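Local coordinates for peptidase M16 C-terminal domain-containing protein (Enterococcus faecalis, PDB 3D3Y) that is of unknown function but probably belongs to the M16 metallopeptidase family, carrying a domain of its inactive type, and may bind a metal ion, at residues S255-A260 with K324-V329; T263-G268 with F273-F278. All coordinates share one frame; numbering follows the deposited sequence.

Contact 1. Residues S255-A260 with K324-V329. With ACT (acetate ion), chain C.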
ATOM      1  N   SER A 255     -14.298   3.857  22.699  1.00 29.67           N
ATOM      2  CA  SER A 255     -13.362   2.713  22.689  1.00 29.85           C
ATOM      3  C   SER A 255     -13.292   2.111  21.298  1.00 29.12           C
ATOM      4  O   SER A 255     -14.195   2.312  20.490  1.00 29.94           O
ATOM      5  CB  SER A 255     -13.796   1.646  23.694  1.00 29.89           C
ATOM      6  OG  SER A 255     -13.759   2.167  25.017  1.00 29.23           O
ATOM      7  N   LYS A 256     -12.228   1.383  21.007  1.00 28.74           N
ATOM      8  CA  LYS A 256     -12.077   0.691  19.736  1.00 29.02           C
ATOM      9  C   LYS A 256     -12.041  -0.793  19.982  1.00 29.26           C
ATOM     10  O   LYS A 256     -11.347  -1.264  20.891  1.00 28.51           O
ATOM     11  CB  LYS A 256     -10.787   1.111  19.021  1.00 29.02           C
ATOM     12  CG  LYS A 256     -10.614   2.628  18.889  1.00 30.62           C
ATOM     13  CD  LYS A 256     -11.759   3.246  18.104  1.00 35.83           C
ATOM     14  CE  LYS A 256     -11.600   4.742  17.846  1.00 34.74           C
ATOM     15  NZ  LYS A 256     -12.817   5.246  17.089  1.00 36.49           N
ATOM     16  N   LEU A 257     -12.788  -1.544  19.185  1.00 28.97           N
ATOM     17  CA  LEU A 257     -12.723  -2.997  19.309  1.00 29.63           C
ATOM     18  C   LEU A 257     -12.524  -3.611  17.933  1.00 29.75           C
ATOM     19  O   LEU A 257     -13.416  -3.541  17.075  1.00 28.73           O
ATOM     20  CB  LEU A 257     -13.996  -3.541  20.022  1.00 28.85           C
ATOM     21  CG  LEU A 257     -14.117  -5.077  20.134  1.00 29.89           C
ATOM     22  CD1 LEU A 257     -12.936  -5.693  20.974  1.00 30.25           C
ATOM     23  CD2 LEU A 257     -15.492  -5.484  20.725  1.00 29.13           C
ATOM     24  N   ASN A 258     -11.352  -4.199  17.723  1.00 29.28           N
ATOM     25  CA  ASN A 258     -10.976  -4.717  16.407  1.00 30.80           C
ATOM     26  C   ASN A 258     -10.643  -6.209  16.442  1.00 29.92           C
ATOM     27  O   ASN A 258     -10.153  -6.730  17.458  1.00 29.28           O
ATOM     28  CB  ASN A 258      -9.751  -3.951  15.848  1.00 31.58           C
ATOM     29  CG  ASN A 258     -10.005  -2.459  15.689  1.00 33.90           C
ATOM     30  OD1 ASN A 258     -11.154  -1.998  15.557  1.00 32.64           O
ATOM     31  ND2 ASN A 258      -8.912  -1.682  15.690  1.00 38.01           N
ATOM     32  N   LEU A 259     -10.867  -6.886  15.323  1.00 28.94           N
ATOM     33  CA  LEU A 259     -10.701  -8.354  15.245  1.00 29.27           C
ATOM     34  C   LEU A 259      -9.972  -8.663  13.954  1.00 30.24           C
ATOM     35  O   LEU A 259     -10.270  -8.065  12.907  1.00 30.60           O
ATOM     36  CB  LEU A 259     -12.053  -9.083  15.199  1.00 28.64           C
ATOM     37  CG  LEU A 259     -13.044  -9.036  16.362  1.00 30.77           C
ATOM     38  CD1 LEU A 259     -13.769  -7.674  16.433  1.00 33.18           C
ATOM     39  CD2 LEU A 259     -14.045 -10.123  16.148  1.00 34.16           C
ATOM     40  N   ALA A 260      -9.057  -9.623  14.025  1.00 30.48           N
ATOM     41  CA  ALA A 260      -8.309 -10.071  12.867  1.00 30.03           C
ATOM     42  C   ALA A 260      -8.508 -11.560  12.663  1.00 30.37           C
ATOM     43  O   ALA A 260      -8.327 -12.363  13.594  1.00 30.37           O
ATOM     44  CB  ALA A 260      -6.833  -9.768  13.042  1.00 29.21           C
ATOM     45  N   LYS A 324     -18.137  -0.625  27.561  1.00 32.92           N
ATOM     46  CA  LYS A 324     -19.006  -1.537  28.350  1.00 34.02           C
ATOM     47  C   LYS A 324     -19.693  -2.642  27.520  1.00 34.05           C
ATOM     48  O   LYS A 324     -20.091  -3.678  28.067  1.00 34.39           O
ATOM     49  CB  LYS A 324     -20.033  -0.757  29.195  1.00 33.48           C
ATOM     50  CG  LYS A 324     -21.244  -0.236  28.427  1.00 34.39           C
ATOM     51  CD  LYS A 324     -22.356   0.374  29.333  1.00 37.03           C
ATOM     52  CE  LYS A 324     -23.219  -0.695  30.071  1.00 41.46           C
ATOM     53  NZ  LYS A 324     -24.232  -0.095  31.071  1.00 41.65           N
ATOM     54  N   ASN A 325     -19.782  -2.443  26.203  1.00 33.91           N
ATOM     55  CA  ASN A 325     -20.487  -3.355  25.298  1.00 33.15           C
ATOM     56  C   ASN A 325     -19.559  -4.345  24.561  1.00 32.94           C
ATOM     57  O   ASN A 325     -19.988  -5.022  23.618  1.00 31.92           O
ATOM     58  CB  ASN A 325     -21.328  -2.543  24.291  1.00 33.23           C
ATOM     59  CG  ASN A 325     -22.461  -1.742  24.950  1.00 35.94           C
ATOM     60  OD1 ASN A 325     -23.163  -2.248  25.823  1.00 40.12           O
ATOM     61  ND2 ASN A 325     -22.672  -0.511  24.495  1.00 34.61           N
ATOM     62  N   ARG A 326     -18.292  -4.433  25.000  1.00 32.62           N
ATOM     63  CA  ARG A 326     -17.283  -5.235  24.305  1.00 32.91           C
ATOM     64  C   ARG A 326     -17.760  -6.659  24.013  1.00 32.90           C
ATOM     65  O   ARG A 326     -17.746  -7.110  22.852  1.00 31.69           O
ATOM     66  CB  ARG A 326     -15.980  -5.271  25.105  1.00 32.88           C
ATOM     67  CG  ARG A 326     -14.944  -6.291  24.609  1.00 33.14           C
ATOM     68  CD  ARG A 326     -13.963  -6.758  25.727  1.00 34.61           C
ATOM     69  NE  ARG A 326     -12.771  -7.413  25.154  1.00 38.29           N
ATOM     70  CZ  ARG A 326     -12.665  -8.716  24.881  1.00 42.36           C
ATOM     71  NH1 ARG A 326     -13.676  -9.547  25.136  1.00 43.62           N
ATOM     72  NH2 ARG A 326     -11.542  -9.198  24.346  1.00 40.09           N
ATOM     73  N   ASN A 327     -18.207  -7.356  25.061  1.00 33.01           N
ATOM     74  CA  ASN A 327     -18.587  -8.772  24.922  1.00 33.77           C
ATOM     75  C   ASN A 327     -19.835  -8.927  24.085  1.00 33.17           C
ATOM     76  O   ASN A 327     -19.908  -9.815  23.239  1.00 32.30           O
ATOM     77  CB  ASN A 327     -18.712  -9.451  26.293  1.00 34.86           C
ATOM     78  CG  ASN A 327     -17.386  -9.450  27.060  1.00 39.18           C
ATOM     79  OD1 ASN A 327     -16.329  -9.719  26.493  1.00 43.94           O
ATOM     80  ND2 ASN A 327     -17.437  -9.109  28.350  1.00 45.21           N
ATOM     81  N   GLN A 328     -20.814  -8.052  24.278  1.00 32.84           N
ATOM     82  CA  GLN A 328     -22.013  -8.113  23.435  1.00 33.74           C
ATOM     83  C   GLN A 328     -21.727  -7.819  21.956  1.00 32.81           C
ATOM     84  O   GLN A 328     -22.298  -8.468  21.068  1.00 32.69           O
ATOM     85  CB  GLN A 328     -23.100  -7.181  23.946  1.00 33.81           C
ATOM     86  CG  GLN A 328     -24.425  -7.434  23.287  1.00 39.16           C
ATOM     87  CD  GLN A 328     -25.545  -6.697  23.953  1.00 43.44           C
ATOM     88  OE1 GLN A 328     -25.368  -6.093  25.025  1.00 44.69           O
ATOM     89  NE2 GLN A 328     -26.726  -6.724  23.316  1.00 46.42           N
ATOM     90  N   VAL A 329     -20.853  -6.852  21.679  1.00 31.24           N
ATOM     91  CA  VAL A 329     -20.452  -6.599  20.306  1.00 29.78           C
ATOM     92  C   VAL A 329     -19.723  -7.832  19.722  1.00 30.02           C
ATOM     93  O   VAL A 329     -19.961  -8.203  18.579  1.00 29.91           O
ATOM     94  CB  VAL A 329     -19.570  -5.334  20.171  1.00 30.22           C
ATOM     95  CG1 VAL A 329     -19.006  -5.202  18.725  1.00 30.54           C
ATOM     96  CG2 VAL A 329     -20.358  -4.044  20.548  1.00 28.88           C
TER
HETATM   97  C   ACT C 424     -16.204   4.401  26.316  1.00 37.32           C
HETATM   98  O   ACT C 424     -15.747   5.501  25.935  1.00 39.14           O
HETATM   99  OXT ACT C 424     -15.606   3.371  25.947  1.00 34.98           O
HETATM  100  CH3 ACT C 424     -17.402   4.344  27.174  1.00 36.96           C
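Leu-257 reaches from strand 255-262 to the first turn of helix 326-341, a strand-to-helix packing within the alpha/beta fold of the M16-type domain. Its CD2 does most of the touching, lying 3.5 Å from the carbonyl O of Arg-326 and 4.0 Å from CG of the same residue. The leucine stands roughly perpendicular to the arginine chain, with its methyls against the aliphatic root. Three residues further along the helix, Val-329 meets the same methyl, CG1 to CD2 of Leu-257 at 4.1 Å. With CG anti to the backbone N (chi1 176°), Leu-257 turns both methyls to the helix.

In the second shell, Ile-415 of strand 411-421 touches both Leu-257 and Arg-326, and Ile-321 of strand 314-321 touches Leu-257 and Val-329, so the neighbouring strands flank the contact. The arginine chain runs extended from CG to NE, passing across the leucine, and NH2 forms a salt bridge with Glu-245. Ser-255 OG bonds to Gly-420 N and lies doubtfully close, 2.4 Å, to OXT of an acetate ion that also takes Gly-323 N. On the helix, Arg-326 NH1 donates to Asn-327 OD1 at 3.0 Å, the oxygen lying in the guanidinium plane.

Contact 2. Residues T263-G268 with F273-F278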
ATOM      1  N   THR A 263      -7.581 -15.615   6.619  1.00 31.14           N
ATOM      2  CA  THR A 263      -8.416 -16.074   5.522  1.00 31.60           C
ATOM      3  C   THR A 263      -7.713 -17.126   4.694  1.00 32.99           C
ATOM      4  O   THR A 263      -8.375 -17.900   4.006  1.00 33.26           O
ATOM      5  CB  THR A 263      -8.774 -14.931   4.555  1.00 30.78           C
ATOM      6  OG1 THR A 263      -7.555 -14.450   3.967  1.00 33.19           O
ATOM      7  CG2 THR A 263      -9.493 -13.766   5.278  1.00 31.92           C
ATOM      8  N   ASP A 264      -6.382 -17.113   4.723  1.00 32.55           N
ATOM      9  CA  ASP A 264      -5.574 -17.892   3.802  1.00 34.62           C
ATOM     10  C   ASP A 264      -5.996 -17.711   2.311  1.00 33.79           C
ATOM     11  O   ASP A 264      -5.829 -18.619   1.518  1.00 33.21           O
ATOM     12  CB  ASP A 264      -5.630 -19.368   4.238  1.00 35.46           C
ATOM     13  CG  ASP A 264      -4.484 -20.198   3.684  1.00 41.96           C
ATOM     14  OD1 ASP A 264      -3.312 -19.717   3.701  1.00 47.86           O
ATOM     15  OD2 ASP A 264      -4.764 -21.346   3.250  1.00 45.28           O
ATOM     16  N   ILE A 265      -6.546 -16.549   1.934  1.00 32.97           N
ATOM     17  CA  ILE A 265      -6.925 -16.317   0.540  1.00 31.84           C
ATOM     18  C   ILE A 265      -6.120 -15.160  -0.057  1.00 31.61           C
ATOM     19  O   ILE A 265      -6.083 -14.069   0.509  1.00 31.50           O
ATOM     20  CB  ILE A 265      -8.440 -16.042   0.380  1.00 31.44           C
ATOM     21  CG1 ILE A 265      -9.271 -17.284   0.793  1.00 32.03           C
ATOM     22  CG2 ILE A 265      -8.777 -15.641  -1.067  1.00 31.03           C
ATOM     23  CD1 ILE A 265     -10.729 -16.918   1.090  1.00 31.38           C
ATOM     24  N   TYR A 266      -5.525 -15.402  -1.226  1.00 30.82           N
ATOM     25  CA  TYR A 266      -4.564 -14.460  -1.819  1.00 31.05           C
ATOM     26  C   TYR A 266      -4.963 -14.056  -3.208  1.00 30.28           C
ATOM     27  O   TYR A 266      -5.783 -14.720  -3.854  1.00 30.66           O
ATOM     28  CB  TYR A 266      -3.142 -15.048  -1.826  1.00 30.17           C
ATOM     29  CG  TYR A 266      -2.624 -15.224  -0.408  1.00 31.87           C
ATOM     30  CD1 TYR A 266      -1.801 -14.264   0.172  1.00 32.53           C
ATOM     31  CD2 TYR A 266      -2.997 -16.327   0.359  1.00 32.34           C
ATOM     32  CE1 TYR A 266      -1.353 -14.397   1.483  1.00 33.41           C
ATOM     33  CE2 TYR A 266      -2.551 -16.481   1.681  1.00 32.07           C
ATOM     34  CZ  TYR A 266      -1.737 -15.517   2.231  1.00 33.33           C
ATOM     35  OH  TYR A 266      -1.293 -15.648   3.525  1.00 32.87           O
ATOM     36  N   TYR A 267      -4.383 -12.955  -3.662  1.00 30.34           N
ATOM     37  CA  TYR A 267      -4.573 -12.456  -5.003  1.00 30.95           C
ATOM     38  C   TYR A 267      -4.290 -13.620  -5.961  1.00 30.47           C
ATOM     39  O   TYR A 267      -3.292 -14.305  -5.806  1.00 29.62           O
ATOM     40  CB  TYR A 267      -3.563 -11.349  -5.236  1.00 31.65           C
ATOM     41  CG  TYR A 267      -3.714 -10.605  -6.518  1.00 33.50           C
ATOM     42  CD1 TYR A 267      -4.570  -9.507  -6.617  1.00 34.41           C
ATOM     43  CD2 TYR A 267      -2.979 -10.985  -7.632  1.00 35.73           C
ATOM     44  CE1 TYR A 267      -4.678  -8.796  -7.824  1.00 37.65           C
ATOM     45  CE2 TYR A 267      -3.062 -10.303  -8.831  1.00 37.85           C
ATOM     46  CZ  TYR A 267      -3.915  -9.212  -8.933  1.00 36.18           C
ATOM     47  OH  TYR A 267      -3.941  -8.550 -10.138  1.00 34.72           O
ATOM     48  N   GLY A 268      -5.175 -13.849  -6.921  1.00 31.20           N
ATOM     49  CA  GLY A 268      -5.007 -14.965  -7.853  1.00 30.91           C
ATOM     50  C   GLY A 268      -5.453 -16.354  -7.383  1.00 32.09           C
ATOM     51  O   GLY A 268      -5.369 -17.324  -8.146  1.00 32.15           O
ATOM     52  N   PHE A 273     -12.282 -13.981  -5.707  1.00 29.44           N
ATOM     53  CA  PHE A 273     -13.493 -13.195  -6.006  1.00 29.67           C
ATOM     54  C   PHE A 273     -14.615 -13.404  -4.979  1.00 29.42           C
ATOM     55  O   PHE A 273     -15.266 -12.433  -4.542  1.00 28.90           O
ATOM     56  CB  PHE A 273     -13.979 -13.453  -7.455  1.00 29.38           C
ATOM     57  CG  PHE A 273     -13.083 -12.834  -8.465  1.00 31.35           C
ATOM     58  CD1 PHE A 273     -13.273 -11.503  -8.855  1.00 32.72           C
ATOM     59  CD2 PHE A 273     -11.991 -13.548  -8.980  1.00 32.01           C
ATOM     60  CE1 PHE A 273     -12.409 -10.895  -9.749  1.00 32.44           C
ATOM     61  CE2 PHE A 273     -11.111 -12.943  -9.877  1.00 31.01           C
ATOM     62  CZ  PHE A 273     -11.325 -11.630 -10.264  1.00 31.15           C
ATOM     63  N   ALA A 274     -14.817 -14.666  -4.583  1.00 29.00           N
ATOM     64  CA  ALA A 274     -15.747 -15.008  -3.488  1.00 30.26           C
ATOM     65  C   ALA A 274     -15.452 -14.188  -2.214  1.00 29.93           C
ATOM     66  O   ALA A 274     -16.359 -13.770  -1.507  1.00 29.98           O
ATOM     67  CB  ALA A 274     -15.654 -16.525  -3.182  1.00 29.72           C
ATOM     68  N   LEU A 275     -14.172 -13.967  -1.943  1.00 29.86           N
ATOM     69  CA  LEU A 275     -13.770 -13.191  -0.743  1.00 30.26           C
ATOM     70  C   LEU A 275     -14.139 -11.712  -0.899  1.00 30.18           C
ATOM     71  O   LEU A 275     -14.623 -11.070   0.044  1.00 29.51           O
ATOM     72  CB  LEU A 275     -12.275 -13.363  -0.467  1.00 30.27           C
ATOM     73  CG  LEU A 275     -11.678 -12.443   0.613  1.00 29.15           C
ATOM     74  CD1 LEU A 275     -12.223 -12.888   1.974  1.00 30.49           C
ATOM     75  CD2 LEU A 275     -10.137 -12.563   0.575  1.00 30.51           C
ATOM     76  N   GLN A 276     -13.968 -11.193  -2.118  1.00 31.18           N
ATOM     77  CA  GLN A 276     -14.363  -9.816  -2.419  1.00 32.14           C
ATOM     78  C   GLN A 276     -15.848  -9.619  -2.031  1.00 32.12           C
ATOM     79  O   GLN A 276     -16.210  -8.654  -1.362  1.00 32.47           O
ATOM     80  CB  GLN A 276     -14.145  -9.526  -3.912  1.00 32.85           C
ATOM     81  CG  GLN A 276     -12.681  -9.560  -4.379  1.00 35.46           C
ATOM     82  CD  GLN A 276     -11.881  -8.399  -3.804  1.00 43.02           C
ATOM     83  OE1 GLN A 276     -12.442  -7.342  -3.468  1.00 44.33           O
ATOM     84  NE2 GLN A 276     -10.578  -8.587  -3.667  1.00 44.10           N
ATOM     85  N   VAL A 277     -16.677 -10.564  -2.449  1.00 30.94           N
ATOM     86  CA  VAL A 277     -18.106 -10.492  -2.222  1.00 30.67           C
ATOM     87  C   VAL A 277     -18.410 -10.770  -0.757  1.00 30.30           C
ATOM     88  O   VAL A 277     -19.197 -10.031  -0.152  1.00 30.02           O
ATOM     89  CB  VAL A 277     -18.899 -11.429  -3.188  1.00 31.58           C
ATOM     90  CG1 VAL A 277     -20.427 -11.396  -2.883  1.00 28.78           C
ATOM     91  CG2 VAL A 277     -18.629 -11.034  -4.654  1.00 29.02           C
ATOM     92  N   PHE A 278     -17.775 -11.797  -0.177  1.00 29.65           N
ATOM     93  CA  PHE A 278     -18.000 -12.090   1.251  1.00 29.98           C
ATOM     94  C   PHE A 278     -17.747 -10.841   2.092  1.00 29.59           C
ATOM     95  O   PHE A 278     -18.551 -10.487   2.970  1.00 28.98           O
ATOM     96  CB  PHE A 278     -17.102 -13.219   1.757  1.00 29.89           C
ATOM     97  CG  PHE A 278     -17.016 -13.253   3.260  1.00 31.97           C
ATOM     98  CD1 PHE A 278     -17.991 -13.931   4.019  1.00 31.50           C
ATOM     99  CD2 PHE A 278     -15.992 -12.577   3.924  1.00 31.72           C
ATOM    100  CE1 PHE A 278     -17.935 -13.935   5.431  1.00 32.71           C
ATOM    101  CE2 PHE A 278     -15.931 -12.570   5.327  1.00 34.12           C
ATOM    102  CZ  PHE A 278     -16.898 -13.269   6.083  1.00 31.82           C
TER
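Ile-265 lays its CG2 methyl against CD2 of Leu-275 at 3.7 Å, the closest approach between residues 263-268 and 273-278. This is a strand-loop-helix connection of the M16-type domain: the chain leaves strand 255-262, runs through an irregular loop and folds back so that the loop packs on the first turn of helix 272-284. The two side chains lie alongside each other, pointing opposite ways. Leu-275 CD2 also sits 3.9 Å from CB of Ile-265, while CD1 of Ile-265 reaches back to CB of Leu-275 at 4.2 Å. Ile-265 has CG2 anti to its own backbone N and CG1 beside that N (chi1 -64°), which sets one branch on the leucine methyl and sends the other along the base of the leucine side chain.

The second leucine methyl has a looser neighbour, CG2 of Thr-263, 4.4 Å from CD1. Leu-275 thus spreads its two methyls over two loop residues, and all three side chains are buried. Beyond the loop, Val-406 of helix 400-409 also touches Leu-275.

The loop makes polar bonds as well. Tyr-266 N is bonded to Asp-269 OD2, and Tyr-266 OH to the carbonyl O of Tyr-235. Thr-263, whose methyl faces the helix, uses its hydroxyl within the loop in an ST turn: OG1 accepts from the backbone N of Ile-265 at 3.1 Å, with an N-H...O angle of 165°.

Contacts 1 and 2 follow one another along the chain: strand 255-262 supplies one side of contact 1, then runs straight into the loop of contact 2, and helix 272-284 comes next. Contact 2 is nested within the chain loop that contact 1 closes. Their centres are about 25 Å apart, and beyond adjoining in sequence their segments do not touch. The first joins the sheet to helix 326-341, and the second joins the loop after its strand to the next helix. The centre of contact 1 lies farther out, about 27 Å from the centre of the chain, against about 18 Å for that of contact 2, and the acetate, probably from the crystallisation liquor, is bound beside contact 1.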